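Local coordinates for protein delta-aminolevulinic acid dehydratase (Toxoplasma gondii ME49, PDB 3OBK) that catalyses the condensation of two molecules of 5-aminolaevulinic acid into porphobilinogen, an early step in tetrapyrrole biosynthesis, at residues M143-G147 with T234-Q240; I207-K213 with A261-K267; E81-I87 with A334-K339. One frame throughout, in Å; residues are numbered along the deposited sequence.

Interaction 1 (M143-G147 with T234-Q240). With PBG (3-[5-(aminomethyl)-4-(carboxymethyl)-1H-pyrrol-3-yl]propanoic acid), chain L.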
loop_
_atom_site.group_PDB
_atom_site.type_symbol
_atom_site.label_atom_id
_atom_site.label_comp_id
_atom_site.label_asym_id
_atom_site.label_seq_id
_atom_site.Cartn_x
_atom_site.Cartn_y
_atom_site.Cartn_z
ATOM N N MET A 143 -39.857 25.726 -3.772
ATOM C CA MET A 143 -38.940 26.100 -2.713
ATOM C C MET A 143 -37.509 26.176 -3.209
ATOM O O MET A 143 -36.637 26.622 -2.478
ATOM C CB MET A 143 -39.019 25.085 -1.590
ATOM C CG MET A 143 -40.433 24.882 -1.039
ATOM S SD MET A 143 -40.874 26.174 0.091
ATOM C CE MET A 143 -41.914 27.220 -0.906
ATOM N N GLY A 144 -37.266 25.762 -4.448
ATOM C CA GLY A 144 -35.907 25.695 -4.965
ATOM C C GLY A 144 -35.009 24.683 -4.255
ATOM O O GLY A 144 -33.805 24.864 -4.185
ATOM N N HIS A 145 -35.603 23.613 -3.723
ATOM C CA HIS A 145 -34.835 22.515 -3.148
ATOM C C HIS A 145 -34.958 21.213 -3.948
ATOM O O HIS A 145 -35.961 20.984 -4.630
ATOM C CB HIS A 145 -35.236 22.311 -1.700
ATOM C CG HIS A 145 -34.724 23.378 -0.801
ATOM N ND1 HIS A 145 -33.452 23.353 -0.281
ATOM C CD2 HIS A 145 -35.289 24.529 -0.372
ATOM C CE1 HIS A 145 -33.268 24.428 0.463
ATOM N NE2 HIS A 145 -34.362 25.168 0.412
ATOM N N ASP A 146 -33.917 20.383 -3.857
ATOM C CA ASP A 146 -33.842 19.118 -4.588
ATOM C C ASP A 146 -34.765 18.058 -4.003
ATOM O O ASP A 146 -34.968 17.026 -4.607
ATOM C CB ASP A 146 -32.420 18.558 -4.588
ATOM C CG ASP A 146 -31.397 19.493 -5.229
ATOM O OD1 ASP A 146 -31.536 20.726 -5.151
ATOM O OD2 ASP A 146 -30.403 18.981 -5.759
ATOM N N GLY A 147 -35.311 18.296 -2.824
ATOM C CA GLY A 147 -36.288 17.403 -2.228
ATOM C C GLY A 147 -37.524 18.116 -1.695
ATOM O O GLY A 147 -37.654 19.352 -1.784
ATOM N N THR A 234 -32.779 30.233 2.519
ATOM C CA THR A 234 -32.333 28.890 2.868
ATOM C C THR A 234 -31.135 28.460 2.009
ATOM O O THR A 234 -30.799 29.129 1.028
ATOM C CB THR A 234 -33.467 27.861 2.734
ATOM O OG1 THR A 234 -33.950 27.814 1.377
ATOM C CG2 THR A 234 -34.608 28.202 3.711
ATOM N N ASP A 235 -30.475 27.368 2.386
ATOM C CA ASP A 235 -29.357 26.839 1.603
ATOM C C ASP A 235 -29.422 25.322 1.535
ATOM O O ASP A 235 -30.338 24.721 2.054
ATOM C CB ASP A 235 -28.025 27.326 2.154
ATOM C CG ASP A 235 -27.737 26.788 3.542
ATOM O OD1 ASP A 235 -27.987 25.605 3.801
ATOM O OD2 ASP A 235 -27.255 27.555 4.382
ATOM N N LYS A 236 -28.463 24.697 0.875
ATOM C CA LYS A 236 -28.535 23.260 0.651
ATOM C C LYS A 236 -27.500 22.496 1.463
ATOM O O LYS A 236 -27.136 21.382 1.143
ATOM C CB LYS A 236 -28.407 22.944 -0.848
ATOM C CG LYS A 236 -29.357 23.719 -1.746
ATOM C CD LYS A 236 -29.392 23.135 -3.142
ATOM C CE LYS A 236 -30.504 23.705 -4.036
ATOM N NZ LYS A 236 -30.475 23.092 -5.420
ATOM N N LYS A 237 -27.064 23.074 2.553
ATOM C CA LYS A 237 -25.955 22.502 3.289
ATOM C C LYS A 237 -26.323 21.272 4.109
ATOM O O LYS A 237 -25.440 20.534 4.514
ATOM C CB LYS A 237 -25.317 23.560 4.175
ATOM C CG LYS A 237 -24.695 24.672 3.391
ATOM C CD LYS A 237 -24.110 25.723 4.311
ATOM C CE LYS A 237 -23.633 26.947 3.513
ATOM N NZ LYS A 237 -23.029 27.873 4.455
ATOM N N THR A 238 -27.618 21.051 4.327
ATOM C CA THR A 238 -28.103 19.842 4.976
ATOM C C THR A 238 -28.122 18.617 4.034
ATOM O O THR A 238 -28.564 17.538 4.441
ATOM C CB THR A 238 -29.545 20.063 5.569
ATOM O OG1 THR A 238 -30.426 20.555 4.544
ATOM C CG2 THR A 238 -29.523 21.037 6.745
ATOM N N TYR A 239 -27.677 18.778 2.781
ATOM C CA TYR A 239 -27.588 17.666 1.855
ATOM C C TYR A 239 -26.413 17.690 0.867
ATOM O O TYR A 239 -25.763 16.659 0.692
ATOM C CB TYR A 239 -28.913 17.418 1.102
ATOM C CG TYR A 239 -29.592 18.533 0.330
ATOM C CD1 TYR A 239 -30.492 19.388 0.950
ATOM C CD2 TYR A 239 -29.442 18.651 -1.037
ATOM C CE1 TYR A 239 -31.174 20.381 0.245
ATOM C CE2 TYR A 239 -30.139 19.645 -1.765
ATOM C CZ TYR A 239 -31.008 20.504 -1.104
ATOM O OH TYR A 239 -31.714 21.479 -1.796
ATOM N N GLN A 240 -26.151 18.816 0.208
ATOM C CA GLN A 240 -24.886 18.948 -0.504
ATOM C C GLN A 240 -23.740 18.986 0.522
ATOM O O GLN A 240 -23.935 19.330 1.683
ATOM C CB GLN A 240 -24.898 20.148 -1.421
ATOM C CG GLN A 240 -25.942 20.005 -2.567
ATOM C CD GLN A 240 -26.111 21.271 -3.414
ATOM O OE1 GLN A 240 -25.516 22.319 -3.145
ATOM N NE2 GLN A 240 -26.954 21.174 -4.439
HETATM C CHA PBG L . -30.017 20.450 -9.468
HETATM C C1A PBG L . -28.809 20.826 -10.261
HETATM C C2A PBG L . -27.974 21.916 -10.030
HETATM C C3A PBG L . -26.995 21.858 -11.005
HETATM C C4A PBG L . -27.208 20.703 -11.733
HETATM N NA PBG L . -28.324 20.111 -11.286
HETATM C C5A PBG L . -28.160 23.057 -9.059
HETATM C C6A PBG L . -28.024 22.745 -7.632
HETATM O O1A PBG L . -28.132 21.533 -7.303
HETATM O O2A PBG L . -27.898 23.669 -6.796
HETATM C C7A PBG L . -25.928 22.863 -11.207
HETATM C C8A PBG L . -25.165 22.785 -12.476
HETATM C C9A PBG L . -24.318 23.930 -12.845
HETATM O O3A PBG L . -24.031 24.061 -14.032
HETATM O O4A PBG L . -24.117 24.904 -12.103
HETATM N N1 PBG L . -29.987 19.229 -8.730
HETATM O O HOH W 1 -31.946 25.367 -6.202
HETATM O O HOH W 2 -28.033 18.491 -4.694
#
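Asp146 and Lys236 meet in the porphobilinogen pocket, where the loop carrying residues 234-240, probably part of the lid that closes over the active site in this family, lies against residues 143-147. Asp146 OD1 receives Lys236 NZ in a 2.6 Å salt bridge through its syn lone pair, the one on the side of OD2. The two side chains cross at about a right angle, and the extended lysine also gives a weak bond to PBG O2A. The other carboxylate oxygen, Asp146 OD2, takes the product's amino group, PBG N1, at 3.0 Å, and a water joins this oxygen to Gln240 NE2.

Behind that pair, Tyr239 holds CG between its backbone N and carbonyl carbon (chi1 54°), which carries the ring toward residues 143-147, and its OH is gripped twice. Asp146 N donates to Tyr239 OH at 3.2 Å along a nearly straight line (170°), and His145 ND1 shares a 3.0 Å hydrogen bond with it. Past the far edge of the same imidazole, His145 NE2 donates to Thr234 OG1 at 2.8 Å, close to the ring plane. Bonds through both nitrogens therefore fix the rotation of the His145 ring.

Thr234 OG1 also bonds Val231 O. The 143-147 loop leaves strand 130-135 toward helix 158-175, while 234-240 bridges helices 220-226 and 247-258; Thr238 O receives Arg24 of a second subunit.

Interaction 2 (I207-K213 with A261-K267). With PBG (3-[5-(aminomethyl)-4-(carboxymethyl)-1H-pyrrol-3-yl]propanoic acid), chain L.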
loop_
_atom_site.group_PDB
_atom_site.type_symbol
_atom_site.label_atom_id
_atom_site.label_comp_id
_atom_site.label_asym_id
_atom_site.label_seq_id
_atom_site.Cartn_x
_atom_site.Cartn_y
_atom_site.Cartn_z
ATOM N N ILE A 207 -27.384 4.789 -14.512
ATOM C CA ILE A 207 -27.434 5.771 -13.449
ATOM C C ILE A 207 -26.058 6.431 -13.367
ATOM O O ILE A 207 -25.078 5.783 -13.061
ATOM C CB ILE A 207 -27.788 5.128 -12.111
ATOM C CG1 ILE A 207 -29.229 4.617 -12.128
ATOM C CG2 ILE A 207 -27.618 6.122 -10.946
ATOM C CD1 ILE A 207 -29.592 3.708 -10.949
ATOM N N LEU A 208 -26.004 7.717 -13.686
ATOM C CA LEU A 208 -24.825 8.531 -13.424
ATOM C C LEU A 208 -25.009 9.177 -12.036
ATOM O O LEU A 208 -25.801 10.119 -11.860
ATOM C CB LEU A 208 -24.650 9.558 -14.531
ATOM C CG LEU A 208 -23.642 10.731 -14.499
ATOM C CD1 LEU A 208 -22.364 10.465 -13.739
ATOM C CD2 LEU A 208 -23.362 11.160 -15.961
ATOM N N ALA A 209 -24.318 8.629 -11.039
ATOM C CA ALA A 209 -24.556 9.047 -9.654
ATOM C C ALA A 209 -23.704 10.255 -9.366
ATOM O O ALA A 209 -22.495 10.224 -9.571
ATOM C CB ALA A 209 -24.237 7.898 -8.678
ATOM N N TYR A 210 -24.319 11.337 -8.919
ATOM C CA TYR A 210 -23.558 12.457 -8.366
ATOM C C TYR A 210 -23.192 12.047 -6.948
ATOM O O TYR A 210 -24.001 12.197 -6.070
ATOM C CB TYR A 210 -24.387 13.720 -8.334
ATOM C CG TYR A 210 -24.637 14.398 -9.644
ATOM C CD1 TYR A 210 -25.561 13.918 -10.527
ATOM C CD2 TYR A 210 -24.002 15.582 -9.960
ATOM C CE1 TYR A 210 -25.827 14.582 -11.741
ATOM C CE2 TYR A 210 -24.248 16.250 -11.160
ATOM C CZ TYR A 210 -25.164 15.749 -12.055
ATOM O OH TYR A 210 -25.423 16.433 -13.249
ATOM N N SER A 211 -21.997 11.482 -6.739
ATOM C CA SER A 211 -21.588 11.014 -5.400
ATOM C C SER A 211 -21.055 12.114 -4.551
ATOM O O SER A 211 -21.436 12.219 -3.400
ATOM C CB SER A 211 -20.478 9.978 -5.462
ATOM O OG SER A 211 -20.864 8.935 -6.282
ATOM N N CYS A 212 -20.140 12.892 -5.117
ATOM C CA CYS A 212 -19.457 13.941 -4.391
ATOM C C CYS A 212 -19.840 15.296 -4.986
ATOM O O CYS A 212 -19.144 15.847 -5.818
ATOM C CB CYS A 212 -17.944 13.701 -4.452
ATOM S SG CYS A 212 -17.500 11.956 -4.176
ATOM N N LYS A 213 -21.004 15.784 -4.582
ATOM C CA LYS A 213 -21.551 17.046 -5.050
ATOM C C LYS A 213 -21.538 17.995 -3.867
ATOM O O LYS A 213 -22.142 17.703 -2.843
ATOM C CB LYS A 213 -22.972 16.879 -5.547
ATOM C CG LYS A 213 -23.620 18.199 -5.838
ATOM C CD LYS A 213 -24.930 18.014 -6.560
ATOM C CE LYS A 213 -25.486 19.336 -6.976
ATOM N NZ LYS A 213 -26.664 19.150 -7.784
ATOM N N ALA A 261 -24.493 1.992 -9.042
ATOM C CA ALA A 261 -24.225 3.049 -10.019
ATOM C C ALA A 261 -23.288 2.532 -11.111
ATOM O O ALA A 261 -22.454 1.651 -10.876
ATOM C CB ALA A 261 -23.618 4.240 -9.359
ATOM N N ASP A 262 -23.453 3.113 -12.292
ATOM C CA ASP A 262 -22.658 2.842 -13.468
ATOM C C ASP A 262 -21.491 3.840 -13.621
ATOM O O ASP A 262 -20.471 3.511 -14.239
ATOM C CB ASP A 262 -23.563 2.958 -14.709
ATOM C CG ASP A 262 -24.692 1.958 -14.709
ATOM O OD1 ASP A 262 -24.390 0.744 -14.836
ATOM O OD2 ASP A 262 -25.878 2.364 -14.622
ATOM N N MET A 263 -21.687 5.082 -13.142
ATOM C CA MET A 263 -20.644 6.129 -13.161
ATOM C C MET A 263 -20.802 7.035 -11.967
ATOM O O MET A 263 -21.913 7.196 -11.448
ATOM C CB MET A 263 -20.723 6.984 -14.421
ATOM C CG MET A 263 -20.656 6.187 -15.740
ATOM S SD MET A 263 -20.655 7.215 -17.231
ATOM C CE MET A 263 -21.153 5.958 -18.417
ATOM N N LEU A 264 -19.683 7.635 -11.550
ATOM C CA LEU A 264 -19.646 8.581 -10.456
ATOM C C LEU A 264 -19.203 9.958 -10.919
ATOM O O LEU A 264 -18.234 10.099 -11.665
ATOM C CB LEU A 264 -18.714 8.084 -9.391
ATOM C CG LEU A 264 -19.050 6.686 -8.867
ATOM C CD1 LEU A 264 -17.923 6.225 -7.931
ATOM C CD2 LEU A 264 -20.426 6.602 -8.203
ATOM N N MET A 265 -19.956 10.964 -10.492
ATOM C CA MET A 265 -19.762 12.350 -10.855
ATOM C C MET A 265 -19.247 13.126 -9.652
ATOM O O MET A 265 -19.744 12.946 -8.525
ATOM C CB MET A 265 -21.097 12.921 -11.298
ATOM C CG MET A 265 -21.176 14.461 -11.464
ATOM S SD MET A 265 -20.622 15.092 -13.049
ATOM C CE MET A 265 -21.915 14.512 -14.154
ATOM N N VAL A 266 -18.231 13.954 -9.869
ATOM C CA VAL A 266 -17.791 14.930 -8.869
ATOM C C VAL A 266 -18.131 16.281 -9.416
ATOM O O VAL A 266 -17.861 16.563 -10.590
ATOM C CB VAL A 266 -16.270 14.916 -8.643
ATOM C CG1 VAL A 266 -15.835 16.097 -7.681
ATOM C CG2 VAL A 266 -15.834 13.562 -8.136
ATOM N N LYS A 267 -18.689 17.123 -8.560
ATOM C CA LYS A 267 -19.180 18.410 -8.962
ATOM C C LYS A 267 -19.151 19.291 -7.774
ATOM O O LYS A 267 -19.553 18.857 -6.698
ATOM C CB LYS A 267 -20.609 18.251 -9.382
ATOM C CG LYS A 267 -21.382 19.515 -9.757
ATOM C CD LYS A 267 -22.733 19.008 -10.168
ATOM C CE LYS A 267 -23.849 19.987 -10.139
ATOM N NZ LYS A 267 -25.130 19.179 -10.096
HETATM C CHA PBG L . -30.017 20.450 -9.468
HETATM C C1A PBG L . -28.809 20.826 -10.261
HETATM C C2A PBG L . -27.974 21.916 -10.030
HETATM C C3A PBG L . -26.995 21.858 -11.005
HETATM C C4A PBG L . -27.208 20.703 -11.733
HETATM N NA PBG L . -28.324 20.111 -11.286
HETATM C C5A PBG L . -28.160 23.057 -9.059
HETATM C C6A PBG L . -28.024 22.745 -7.632
HETATM O O1A PBG L . -28.132 21.533 -7.303
HETATM O O2A PBG L . -27.898 23.669 -6.796
HETATM C C7A PBG L . -25.928 22.863 -11.207
HETATM C C8A PBG L . -25.165 22.785 -12.476
HETATM C C9A PBG L . -24.318 23.930 -12.845
HETATM O O3A PBG L . -24.031 24.061 -14.032
HETATM O O4A PBG L . -24.117 24.904 -12.103
HETATM N N1 PBG L . -29.987 19.229 -8.730
#
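One face of the Tyr210 ring is covered by Met265: CG stands over it, 3.4 Å from Tyr210 CD2, with CB farther out toward the rim. Lys267 comes to the ring obliquely, its CD 3.3 Å from Tyr210 CE2. Tyr210 and Met265 lie side by side and point the same way; bends at chi2 (85°) and chi3 (70°) fold the methionine back, so that its sulfur makes an oblique Met-aromatic contact and CE reaches toward CZ of the ring and CD2 of Leu208.

Farther along the same side, Lys213 and Lys267 run out together as extended chains, each with CG anti to its backbone N. Their NZ atoms end 2.8 Å apart at the product. Lys213 NZ donates to PBG O1A at 2.8 Å, and Lys267 NZ sits 3.1 Å from the pyrrole carbon C4A of PBG. This is consistent with the two active-site lysines that enzymes of this family use to hold substrate.

The backbones pair in parallel. Ala209 bonds strand 263-267 through both its N and its O, N donating to Met263 O at 2.8 Å and O accepting from Met265 N at 2.8 Å. A beta bulge follows: Ser211 N and Cys212 N both give weak hydrogen bonds to Met265 O, and Lys267 N then picks up Cys212 O at 3.1 Å. At the other end Ile207 N bonds Asp262 OD2, while OD1 of the same aspartate forms a salt bridge with Arg25 of a third subunit.

These are neighbouring strands of the TIM barrel, between strands 179-182 and 287-291. Tyr210 and Met265 look inward and touch Tyr290, while Ala209 faces outward, and its CB and that of Ala261 both touch Val190 of helix 189-199.

Interaction 3 (E81-I87 with A334-K339)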
loop_
_atom_site.group_PDB
_atom_site.type_symbol
_atom_site.label_atom_id
_atom_site.label_comp_id
_atom_site.label_asym_id
_atom_site.label_seq_id
_atom_site.Cartn_x
_atom_site.Cartn_y
_atom_site.Cartn_z
ATOM N N GLU A 81 -26.097 20.477 -34.173
ATOM C CA GLU A 81 -24.813 21.130 -34.440
ATOM C C GLU A 81 -23.684 20.476 -33.596
ATOM O O GLU A 81 -22.580 20.234 -34.082
ATOM C CB GLU A 81 -24.889 22.631 -34.139
ATOM C CG GLU A 81 -23.599 23.360 -34.513
ATOM C CD GLU A 81 -23.510 24.812 -34.049
ATOM O OE1 GLU A 81 -24.498 25.338 -33.531
ATOM O OE2 GLU A 81 -22.435 25.434 -34.221
ATOM N N ALA A 82 -23.997 20.193 -32.332
ATOM C CA ALA A 82 -23.072 19.540 -31.439
ATOM C C ALA A 82 -22.782 18.115 -31.925
ATOM O O ALA A 82 -21.619 17.703 -31.969
ATOM C CB ALA A 82 -23.590 19.559 -30.012
ATOM N N ARG A 83 -23.802 17.385 -32.365
ATOM C CA ARG A 83 -23.528 16.050 -32.925
ATOM C C ARG A 83 -22.493 16.089 -34.056
ATOM O O ARG A 83 -21.583 15.255 -34.115
ATOM C CB ARG A 83 -24.798 15.387 -33.431
ATOM C CG ARG A 83 -25.622 14.778 -32.309
ATOM C CD ARG A 83 -27.044 14.499 -32.758
ATOM N NE ARG A 83 -27.136 13.484 -33.821
ATOM C CZ ARG A 83 -27.075 12.162 -33.623
ATOM N NH1 ARG A 83 -26.888 11.650 -32.404
ATOM N NH2 ARG A 83 -27.218 11.334 -34.652
ATOM N N SER A 84 -22.634 17.091 -34.925
ATOM C CA SER A 84 -21.821 17.209 -36.134
ATOM C C SER A 84 -20.354 17.436 -35.813
ATOM O O SER A 84 -19.522 17.211 -36.657
ATOM C CB SER A 84 -22.324 18.356 -37.026
ATOM O OG SER A 84 -21.966 19.646 -36.512
ATOM N N TYR A 85 -20.045 17.917 -34.608
ATOM C CA TYR A 85 -18.672 18.136 -34.214
ATOM C C TYR A 85 -18.116 16.972 -33.403
ATOM O O TYR A 85 -16.988 17.030 -32.995
ATOM C CB TYR A 85 -18.554 19.465 -33.452
ATOM C CG TYR A 85 -18.818 20.676 -34.341
ATOM C CD1 TYR A 85 -18.104 20.847 -35.509
ATOM C CD2 TYR A 85 -19.762 21.667 -34.001
ATOM C CE1 TYR A 85 -18.309 21.940 -36.336
ATOM C CE2 TYR A 85 -19.990 22.779 -34.850
ATOM C CZ TYR A 85 -19.247 22.895 -36.030
ATOM O OH TYR A 85 -19.367 23.944 -36.950
ATOM N N GLY A 86 -18.906 15.927 -33.167
ATOM C CA GLY A 86 -18.474 14.758 -32.434
ATOM C C GLY A 86 -18.998 14.611 -31.009
ATOM O O GLY A 86 -18.593 13.663 -30.282
ATOM N N ILE A 87 -19.873 15.510 -30.564
ATOM C CA ILE A 87 -20.386 15.356 -29.222
ATOM C C ILE A 87 -21.443 14.307 -29.338
ATOM O O ILE A 87 -22.282 14.365 -30.223
ATOM C CB ILE A 87 -21.023 16.633 -28.658
ATOM C CG1 ILE A 87 -20.011 17.791 -28.617
ATOM C CG2 ILE A 87 -21.603 16.357 -27.255
ATOM C CD1 ILE A 87 -18.905 17.596 -27.562
ATOM N N ALA A 334 -18.658 22.370 -24.367
ATOM C CA ALA A 334 -18.453 21.110 -25.083
ATOM C C ALA A 334 -18.530 21.328 -26.570
ATOM O O ALA A 334 -17.623 20.949 -27.300
ATOM C CB ALA A 334 -19.455 20.092 -24.661
ATOM N N LYS A 335 -19.593 21.982 -27.025
ATOM C CA LYS A 335 -19.728 22.224 -28.458
ATOM C C LYS A 335 -18.569 23.058 -28.964
ATOM O O LYS A 335 -17.994 22.799 -30.025
ATOM C CB LYS A 335 -21.047 22.911 -28.785
ATOM C CG LYS A 335 -21.250 23.141 -30.284
ATOM C CD LYS A 335 -22.518 23.913 -30.604
ATOM C CE LYS A 335 -22.348 25.452 -30.522
ATOM N NZ LYS A 335 -23.646 26.218 -30.578
ATOM N N GLU A 336 -18.211 24.071 -28.206
ATOM C CA GLU A 336 -17.212 24.981 -28.701
ATOM C C GLU A 336 -15.863 24.296 -28.774
ATOM O O GLU A 336 -15.115 24.506 -29.720
ATOM C CB GLU A 336 -17.132 26.203 -27.821
ATOM C CG GLU A 336 -16.573 27.398 -28.566
ATOM C CD GLU A 336 -17.666 28.243 -29.139
ATOM O OE1 GLU A 336 -18.332 28.930 -28.332
ATOM O OE2 GLU A 336 -17.850 28.205 -30.359
ATOM N N ALA A 337 -15.569 23.433 -27.804
ATOM C CA ALA A 337 -14.286 22.720 -27.817
ATOM C C ALA A 337 -14.191 21.773 -29.022
ATOM O O ALA A 337 -13.155 21.721 -29.745
ATOM C CB ALA A 337 -14.057 21.955 -26.496
ATOM N N ALA A 338 -15.272 21.028 -29.240
ATOM C CA ALA A 338 -15.296 20.052 -30.321
ATOM C C ALA A 338 -15.112 20.796 -31.644
ATOM O O ALA A 338 -14.394 20.342 -32.544
ATOM C CB ALA A 338 -16.594 19.226 -30.296
ATOM N N LYS A 339 -15.723 21.970 -31.731
ATOM C CA LYS A 339 -15.672 22.724 -32.960
ATOM C C LYS A 339 -14.244 23.138 -33.230
ATOM O O LYS A 339 -13.757 22.990 -34.338
ATOM C CB LYS A 339 -16.587 23.939 -32.876
ATOM C CG LYS A 339 -16.790 24.698 -34.165
ATOM C CD LYS A 339 -17.805 25.817 -33.932
ATOM C CE LYS A 339 -17.753 26.886 -35.003
ATOM N NZ LYS A 339 -18.410 28.111 -34.490
#
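Tyr85 runs out beside Lys339, the two side chains pointing the same way. Its CB starts on Ala338, 3.7 Å from the methyl CB. CG and CD1 then pass over Lys339 CA, and CD2 lies near Lys339 CB. At the far end of the ring CE1, CE2 and CZ all meet Lys339 CG, nearest at CZ (3.6 Å); this methylene sits over the face, 20° off the ring normal, in a CH-pi contact. The hydroxyl OH finishes alongside the lysine chain, 3.9 Å from both Lys339 CG and Lys339 CE. On the opposite face Ser84 OG stands over the ring centre, held by its own hydrogen bond to Glu81 O, and Glu81 OE2 lies at the ring edge.

The turn that presents this tyrosine is a Schellman motif closing helix 72-84. Gly86 takes a positive phi of 105°, Ile87 N bonds back to Ala82 O, and Gly86 N bonds to Arg83 O. In the TIM barrel helix 72-84 follows the first barrel strand, 46-53, and helix 334-346 follows the last, 328-331, so the two helices are neighbours where the barrel closes on itself.

Beyond the turn Ile87 brings CD1 to rest 3.6 Å from Ala334 O and against the methyl groups of Ala334 and Ala338, with Leu46 of strand 46-53 also touching it. At the outer end Lys335 leaves its helix extended and bends at chi3 (85°). Its NZ then comes to Glu81 OE1 at 3.2 Å, from above the carboxylate plane and with the two chains crossing at about a right angle. The stronger partner of Lys335 NZ is Glu78, a turn earlier in helix 72-84, which also forms a salt bridge with it.

Interactions 1 and 2 meet at the product: Gln240 packs on Lys213 and both contacts touch PBG, their segments alternating along the chain. Interaction 2 is wholly buried barrel wall, built from backbone bonds between strands, with lysines on its inner side. Interaction 1 is mostly buried too, but joins loops without regular structure, so side chains, waters and a salt bridge do the work. Interaction 3, partly exposed, lies about 22 Å from interaction 1 between nearest atoms and on the other side of the chain's centre; there outer helices meet through aliphatic contacts, an aromatic face and a salt bridge between partly exposed side chains. Its segments enclose both others in sequence.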